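Local coordinates for protein putative metal-dependent phosphoesterase (Bifidobacterium adolescentis, PDB 3O0F) that hydrolyses phosphoester bonds with the help of a cluster of iron and zinc ions, and binds adenosine monophosphate in the adjoining pocket, at residues T185-K193 against A221-G229; L230-P238 against P268-T276. All coordinates share one frame; numbering follows the deposited sequence.

Interaction 1: residues T185-K193 against A221-G229; sequences THEVIAAVK and AMIADGLDG
With CG turned anti to its own carbonyl carbon (chi1 -44°), His186 sets its ring edge-on to the carboxylate of Asp225, whose CG takes the matching rotation (chi1 -66°). The two residues sit on neighbouring helices of the PHP domain, which belongs with the TIM-barrel folds. Helix 216-225 is the crossover of a beta-alpha-beta unit joining parallel strands 198-201 and 229-233, and helix 185-194 leads into the first of these strands. Near the contact the helix axes run at 24° to each other and 9.7 Å apart. His186 ND1 donates to Asp225 OD2 over 2.7 Å; the bond is nearly straight, lies in the ring plane and meets the syn lone pair of that oxygen, and the ring stands almost perpendicular to the carboxylate. His186 is modelled in two conformers, so the bond is described for one of them and may not hold in the other. One turn further along the helix, buried Ile189 fills the interface with both its branches. CD1 lies 3.6 Å from CB of Met222, a selenomethionine whose side chain crosses it at about a right angle, while CG2 rests against the backbone O of Asp225 at 3.5 Å. Helix 216-225 then ends in a Schellman motif: Gly226 has positive phi, and Leu227 N bonds back to Met222 O at 3.0 Å. Bends at chi2 and chi3 lay Lys193 along this turn, with CD 3.7 Å from Gly226 O, and deliver its amine to Asp228. Asp228 is buried, and its carboxylate also takes bonds from Arg287 and the amide of Val199, surroundings that would probably favour its charged form. Lys193 NZ, held by Gly197 O as well, completes the salt bridge on the syn lone pair of Asp228 OD2 at 2.8 Å, with a weak second bond to Asp228 OD1 at 3.2 Å.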
# COMPACT_ATOMS: atom_id res chain seq x y z
N THR A 185 -7.59 -10.45 7.41
CA THR A 185 -6.14 -10.60 7.54
C THR A 185 -5.73 -12.08 7.55
O THR A 185 -4.72 -12.40 6.96
CB THR A 185 -5.60 -9.92 8.80
OG1 THR A 185 -6.31 -10.39 9.94
CG2 THR A 185 -5.74 -8.38 8.68
N HIS A 186 -6.52 -12.95 8.15
CA HIS A 186 -6.19 -14.38 8.16
C HIS A 186 -6.22 -14.98 6.74
O HIS A 186 -5.38 -15.81 6.40
CB HIS A 186 -7.13 -15.16 9.07
CG HIS A 186 -7.38 -14.49 10.39
ND1 HIS A 186 -6.35 -14.15 11.24
CD2 HIS A 186 -8.52 -14.09 10.98
CE1 HIS A 186 -6.86 -13.56 12.31
NE2 HIS A 186 -8.18 -13.51 12.18
N GLU A 187 -7.18 -14.55 5.94
CA GLU A 187 -7.27 -14.99 4.57
C GLU A 187 -6.13 -14.41 3.75
O GLU A 187 -5.52 -15.14 2.98
CB GLU A 187 -8.58 -14.61 3.87
CG GLU A 187 -8.55 -15.19 2.45
CD GLU A 187 -9.73 -14.92 1.56
OE1 GLU A 187 -10.59 -14.07 1.92
OE2 GLU A 187 -9.78 -15.59 0.50
N VAL A 188 -5.86 -13.13 3.89
CA VAL A 188 -4.74 -12.49 3.16
C VAL A 188 -3.40 -13.15 3.49
O VAL A 188 -2.62 -13.51 2.58
CB VAL A 188 -4.71 -10.98 3.43
CG1 VAL A 188 -3.35 -10.34 2.96
CG2 VAL A 188 -5.93 -10.30 2.72
N ILE A 189 -3.13 -13.38 4.77
CA ILE A 189 -1.87 -14.03 5.13
C ILE A 189 -1.73 -15.44 4.55
O ILE A 189 -0.67 -15.80 4.02
CB ILE A 189 -1.62 -14.04 6.63
CG1 ILE A 189 -1.40 -12.61 7.15
CG2 ILE A 189 -0.38 -14.88 6.95
CD1 ILE A 189 -1.51 -12.50 8.65
N ALA A 190 -2.79 -16.25 4.63
CA ALA A 190 -2.76 -17.56 4.03
C ALA A 190 -2.50 -17.49 2.53
O ALA A 190 -1.78 -18.34 2.00
CB ALA A 190 -4.06 -18.34 4.32
N ALA A 191 -3.12 -16.52 1.84
CA ALA A 191 -2.99 -16.40 0.40
C ALA A 191 -1.57 -15.98 0.04
O ALA A 191 -1.01 -16.50 -0.92
CB ALA A 191 -4.03 -15.42 -0.19
N VAL A 192 -0.99 -15.05 0.81
CA VAL A 192 0.34 -14.55 0.47
C VAL A 192 1.37 -15.66 0.68
O VAL A 192 2.19 -15.92 -0.21
CB VAL A 192 0.72 -13.28 1.25
CG1 VAL A 192 2.24 -12.94 0.99
CG2 VAL A 192 -0.17 -12.09 0.81
N LYS A 193 1.29 -16.34 1.83
CA LYS A 193 2.14 -17.49 2.09
C LYS A 193 1.88 -18.60 1.07
O LYS A 193 2.81 -19.24 0.59
CB LYS A 193 1.92 -18.03 3.51
CG LYS A 193 2.27 -17.10 4.64
CD LYS A 193 3.49 -16.17 4.44
CE LYS A 193 4.75 -16.91 4.65
NZ LYS A 193 6.04 -16.14 4.36
N ALA A 221 -2.21 -13.54 16.66
CA ALA A 221 -2.96 -14.44 15.79
C ALA A 221 -2.49 -14.35 14.33
O ALA A 221 -2.42 -15.38 13.61
CB ALA A 221 -4.44 -14.19 15.92
N MSE A 222 -2.15 -13.15 13.89
CA MSE A 222 -1.48 -12.99 12.56
C MSE A 222 -0.08 -13.60 12.50
O MSE A 222 0.27 -14.25 11.49
CB MSE A 222 -1.42 -11.53 12.15
CG MSE A 222 -2.79 -10.98 11.87
SE MSE A 222 -2.74 -9.04 11.92
CE MSE A 222 -1.74 -8.63 10.33
N ILE A 223 0.70 -13.43 13.57
CA ILE A 223 2.01 -14.09 13.67
C ILE A 223 1.82 -15.62 13.55
O ILE A 223 2.53 -16.27 12.78
CB ILE A 223 2.78 -13.69 14.96
CG1 ILE A 223 3.23 -12.21 14.91
CG2 ILE A 223 3.98 -14.62 15.23
CD1 ILE A 223 3.69 -11.60 16.30
N ALA A 224 0.86 -16.19 14.29
CA ALA A 224 0.54 -17.63 14.18
C ALA A 224 0.08 -18.04 12.77
O ALA A 224 0.30 -19.15 12.37
CB ALA A 224 -0.52 -18.04 15.23
N ASP A 225 -0.59 -17.14 12.03
CA ASP A 225 -1.03 -17.40 10.64
C ASP A 225 0.14 -17.47 9.64
O ASP A 225 -0.06 -17.98 8.54
CB ASP A 225 -1.95 -16.29 10.13
CG ASP A 225 -3.30 -16.19 10.86
OD1 ASP A 225 -3.76 -17.18 11.48
OD2 ASP A 225 -3.89 -15.06 10.78
N GLY A 226 1.31 -16.95 10.02
CA GLY A 226 2.50 -16.79 9.14
C GLY A 226 3.00 -15.36 8.85
O GLY A 226 3.80 -15.18 7.95
N LEU A 227 2.57 -14.34 9.59
CA LEU A 227 3.05 -12.96 9.38
C LEU A 227 4.56 -12.89 9.47
O LEU A 227 5.16 -13.35 10.43
CB LEU A 227 2.41 -11.96 10.36
CG LEU A 227 2.79 -10.49 10.18
CD1 LEU A 227 2.09 -9.89 8.92
CD2 LEU A 227 2.39 -9.68 11.45
N ASP A 228 5.21 -12.30 8.46
CA ASP A 228 6.66 -12.25 8.46
C ASP A 228 7.22 -11.03 9.18
O ASP A 228 8.33 -11.06 9.69
CB ASP A 228 7.18 -12.25 7.03
CG ASP A 228 6.89 -13.55 6.31
OD1 ASP A 228 7.70 -14.47 6.49
OD2 ASP A 228 5.88 -13.61 5.55
N GLY A 229 6.48 -9.91 9.15
CA GLY A 229 7.05 -8.64 9.61
C GLY A 229 6.08 -7.52 9.92
O GLY A 229 4.88 -7.62 9.67

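Interaction 2: residues L230-P238 against P268-T276; sequences LEVWHRGNP and PNGLGENLT. With EDO (1,2-ethanediol), chain G.
Arg235 and Glu273 both put CG in the crowded position between backbone N and carbonyl carbon (chi1 70° and 75°), and from there their flat ends meet almost coplanar, 9° apart. Arg235 grips side-on: NE reaches Glu273 OE2 at 2.9 Å and NH2 reaches Glu273 OE1 at 2.8 Å, both nearly straight, from the syn sides though somewhat out of the carboxylate plane. One face of the guanidinium lies on the amide of Asn269, with NE 3.6 Å from Asn269 CG, and that amide is itself held by Ser260 O. Glu273 OE1 has a second donor, Gly270 N at 3.0 Å, which comes from well above the carboxylate plane and ties the side chain across its own type II turn, Gly270 to Glu273. The salt bridge thus joins two loops of the PHP domain at the C-terminal ends of the neighbouring parallel strands 229-233 and 255-258, close to the metal cluster and the nucleotide pocket. Between them a water accepts from Arg235 N and sits 2.7 Å from Glu273 OE2, with Asn274 OD1 also within bonding range. In the type I turn from His234 to Asn237, Gly236 N bonds to His234 ND1 at 2.9 Å; the other ring nitrogen, NE2, bonds to Asp261, an iron ligand, which makes His234 a second-shell residue that can position it. Beside the backbone of Trp233, Asn274 packs its CB against Trp233 O, only 3.1 Å away, and its ND2 against Trp233 CB. The indole itself leads off toward helix 239-252, leaving CD1 3.5 Å from Leu275 O, a buried carbonyl without a hydrogen-bonding partner in the model.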
# COMPACT_ATOMS: atom_id res chain seq x y z
N LEU A 230 6.64 -6.44 10.44
CA LEU A 230 5.96 -5.21 10.85
C LEU A 230 6.70 -4.01 10.27
O LEU A 230 7.92 -3.92 10.38
CB LEU A 230 6.03 -5.09 12.38
CG LEU A 230 5.31 -6.20 13.18
CD1 LEU A 230 5.46 -5.96 14.68
CD2 LEU A 230 3.85 -6.27 12.77
N GLU A 231 5.95 -3.11 9.64
CA GLU A 231 6.46 -1.86 9.16
C GLU A 231 6.49 -0.91 10.34
O GLU A 231 5.44 -0.53 10.86
CB GLU A 231 5.53 -1.32 8.06
CG GLU A 231 5.92 0.04 7.57
CD GLU A 231 5.07 0.49 6.40
OE1 GLU A 231 3.83 0.60 6.56
OE2 GLU A 231 5.64 0.75 5.30
N VAL A 232 7.70 -0.55 10.77
CA VAL A 232 7.90 0.29 11.90
C VAL A 232 8.26 1.70 11.51
O VAL A 232 7.72 2.69 12.09
CB VAL A 232 9.00 -0.29 12.87
CG1 VAL A 232 9.27 0.71 14.01
CG2 VAL A 232 8.55 -1.66 13.41
N TRP A 233 9.16 1.82 10.54
CA TRP A 233 9.68 3.13 10.17
C TRP A 233 8.74 3.73 9.13
O TRP A 233 8.88 3.49 7.92
CB TRP A 233 11.10 3.03 9.66
CG TRP A 233 11.98 2.08 10.45
CD1 TRP A 233 12.62 1.00 9.97
CD2 TRP A 233 12.30 2.17 11.84
NE1 TRP A 233 13.36 0.40 10.98
CE2 TRP A 233 13.16 1.09 12.14
CE3 TRP A 233 11.95 3.07 12.86
CZ2 TRP A 233 13.67 0.87 13.43
CZ3 TRP A 233 12.46 2.86 14.14
CH2 TRP A 233 13.31 1.77 14.41
N HIS A 234 7.76 4.49 9.62
CA HIS A 234 6.69 5.04 8.79
C HIS A 234 6.18 6.28 9.49
O HIS A 234 6.03 6.29 10.71
CB HIS A 234 5.57 4.02 8.62
CG HIS A 234 4.47 4.44 7.67
ND1 HIS A 234 3.47 5.31 8.03
CD2 HIS A 234 4.19 4.05 6.41
CE1 HIS A 234 2.65 5.48 7.02
NE2 HIS A 234 3.05 4.71 6.02
N ARG A 235 5.91 7.33 8.73
CA ARG A 235 5.50 8.61 9.33
C ARG A 235 4.20 8.52 10.13
O ARG A 235 4.01 9.32 11.04
CB ARG A 235 5.38 9.70 8.26
CG ARG A 235 4.19 9.55 7.27
CD ARG A 235 3.81 10.89 6.68
NE ARG A 235 4.95 11.55 6.02
CZ ARG A 235 5.03 12.85 5.74
NH1 ARG A 235 4.04 13.69 6.02
NH2 ARG A 235 6.09 13.31 5.14
N GLY A 236 3.34 7.55 9.84
CA GLY A 236 2.12 7.29 10.62
C GLY A 236 2.25 6.58 11.98
O GLY A 236 1.28 6.52 12.77
N ASN A 237 3.43 6.02 12.26
CA ASN A 237 3.69 5.39 13.57
C ASN A 237 4.38 6.36 14.56
O ASN A 237 5.58 6.62 14.44
CB ASN A 237 4.58 4.13 13.42
CG ASN A 237 3.90 2.96 12.70
OD1 ASN A 237 2.66 2.77 12.73
ND2 ASN A 237 4.74 2.11 12.06
N PRO A 238 3.66 6.84 15.60
CA PRO A 238 4.32 7.60 16.66
C PRO A 238 5.34 6.81 17.49
O PRO A 238 5.34 5.58 17.45
CB PRO A 238 3.17 8.06 17.58
CG PRO A 238 1.91 7.53 16.98
CD PRO A 238 2.25 6.55 15.91
N PRO A 268 2.03 14.39 0.85
CA PRO A 268 3.29 15.04 1.19
C PRO A 268 4.49 14.08 1.38
O PRO A 268 5.64 14.55 1.35
CB PRO A 268 2.95 15.73 2.51
CG PRO A 268 1.90 14.87 3.11
CD PRO A 268 1.09 14.36 1.99
N ASN A 269 4.23 12.78 1.54
CA ASN A 269 5.30 11.76 1.83
C ASN A 269 6.42 11.81 0.77
O ASN A 269 6.16 11.72 -0.44
CB ASN A 269 4.69 10.34 1.88
CG ASN A 269 3.66 10.21 2.94
OD1 ASN A 269 2.84 11.12 3.11
ND2 ASN A 269 3.68 9.12 3.68
N GLY A 270 7.65 12.03 1.23
CA GLY A 270 8.82 12.06 0.36
C GLY A 270 9.41 10.70 0.08
O GLY A 270 9.56 9.88 0.99
N LEU A 271 9.78 10.47 -1.18
CA LEU A 271 10.36 9.22 -1.60
C LEU A 271 11.59 9.06 -0.77
O LEU A 271 12.35 10.02 -0.62
CB LEU A 271 10.73 9.21 -3.09
CG LEU A 271 11.25 7.91 -3.74
CD1 LEU A 271 10.28 6.77 -3.55
CD2 LEU A 271 11.46 8.19 -5.26
N GLY A 272 11.74 7.91 -0.15
CA GLY A 272 12.92 7.66 0.65
C GLY A 272 12.93 8.18 2.06
O GLY A 272 13.94 8.02 2.75
N GLU A 273 11.84 8.78 2.53
CA GLU A 273 11.84 9.40 3.87
C GLU A 273 11.96 8.39 5.01
O GLU A 273 12.32 8.76 6.11
CB GLU A 273 10.58 10.24 4.10
CG GLU A 273 9.31 9.47 4.38
CD GLU A 273 8.04 10.37 4.54
OE1 GLU A 273 8.09 11.57 4.18
OE2 GLU A 273 6.98 9.84 4.96
N ASN A 274 11.57 7.14 4.76
CA ASN A 274 11.85 6.04 5.70
C ASN A 274 12.23 4.83 4.88
O ASN A 274 11.80 4.67 3.71
CB ASN A 274 10.62 5.69 6.60
CG ASN A 274 10.47 6.62 7.78
OD1 ASN A 274 9.45 7.35 7.89
ND2 ASN A 274 11.46 6.61 8.68
N LEU A 275 13.04 3.97 5.50
CA LEU A 275 13.76 2.96 4.74
C LEU A 275 13.81 1.59 5.47
O LEU A 275 13.71 1.53 6.70
CB LEU A 275 15.18 3.45 4.48
CG LEU A 275 15.36 4.67 3.55
CD1 LEU A 275 16.81 5.18 3.57
CD2 LEU A 275 14.91 4.40 2.10
N THR A 276 14.03 0.53 4.68
CA THR A 276 14.30 -0.80 5.19
C THR A 276 15.78 -1.09 5.00
O THR A 276 16.32 -0.80 3.94
CB THR A 276 13.45 -1.86 4.44
OG1 THR A 276 12.08 -1.53 4.57
CG2 THR A 276 13.66 -3.25 5.04
C1 EDO G . 10.14 12.56 -4.20
O1 EDO G . 9.21 12.52 -3.07
C2 EDO G . 9.65 13.38 -5.40
O2 EDO G . 8.64 12.68 -6.17
O HOH W 1 7.09 7.34 6.10

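How the interactions relate
Following the chain, helix 185-194 comes first, then strand 198-201 and helix 216-225, whose return against the earlier helix closes the loop of interaction 1. Strand 229-233 follows at once and leads into interaction 2, whose loop takes in helix 239-252 and strand 255-258 before residues 268-276 come back, just ahead of helix 278-287. The two loops therefore stand in series, neither nesting nor crossing. Their centres are about 22 Å apart, at opposite ends of strand 229-233: interaction 1 pairs helices and the turn entering the strand, whereas interaction 2 joins loops beyond its C-terminal end, on the metal-binding side.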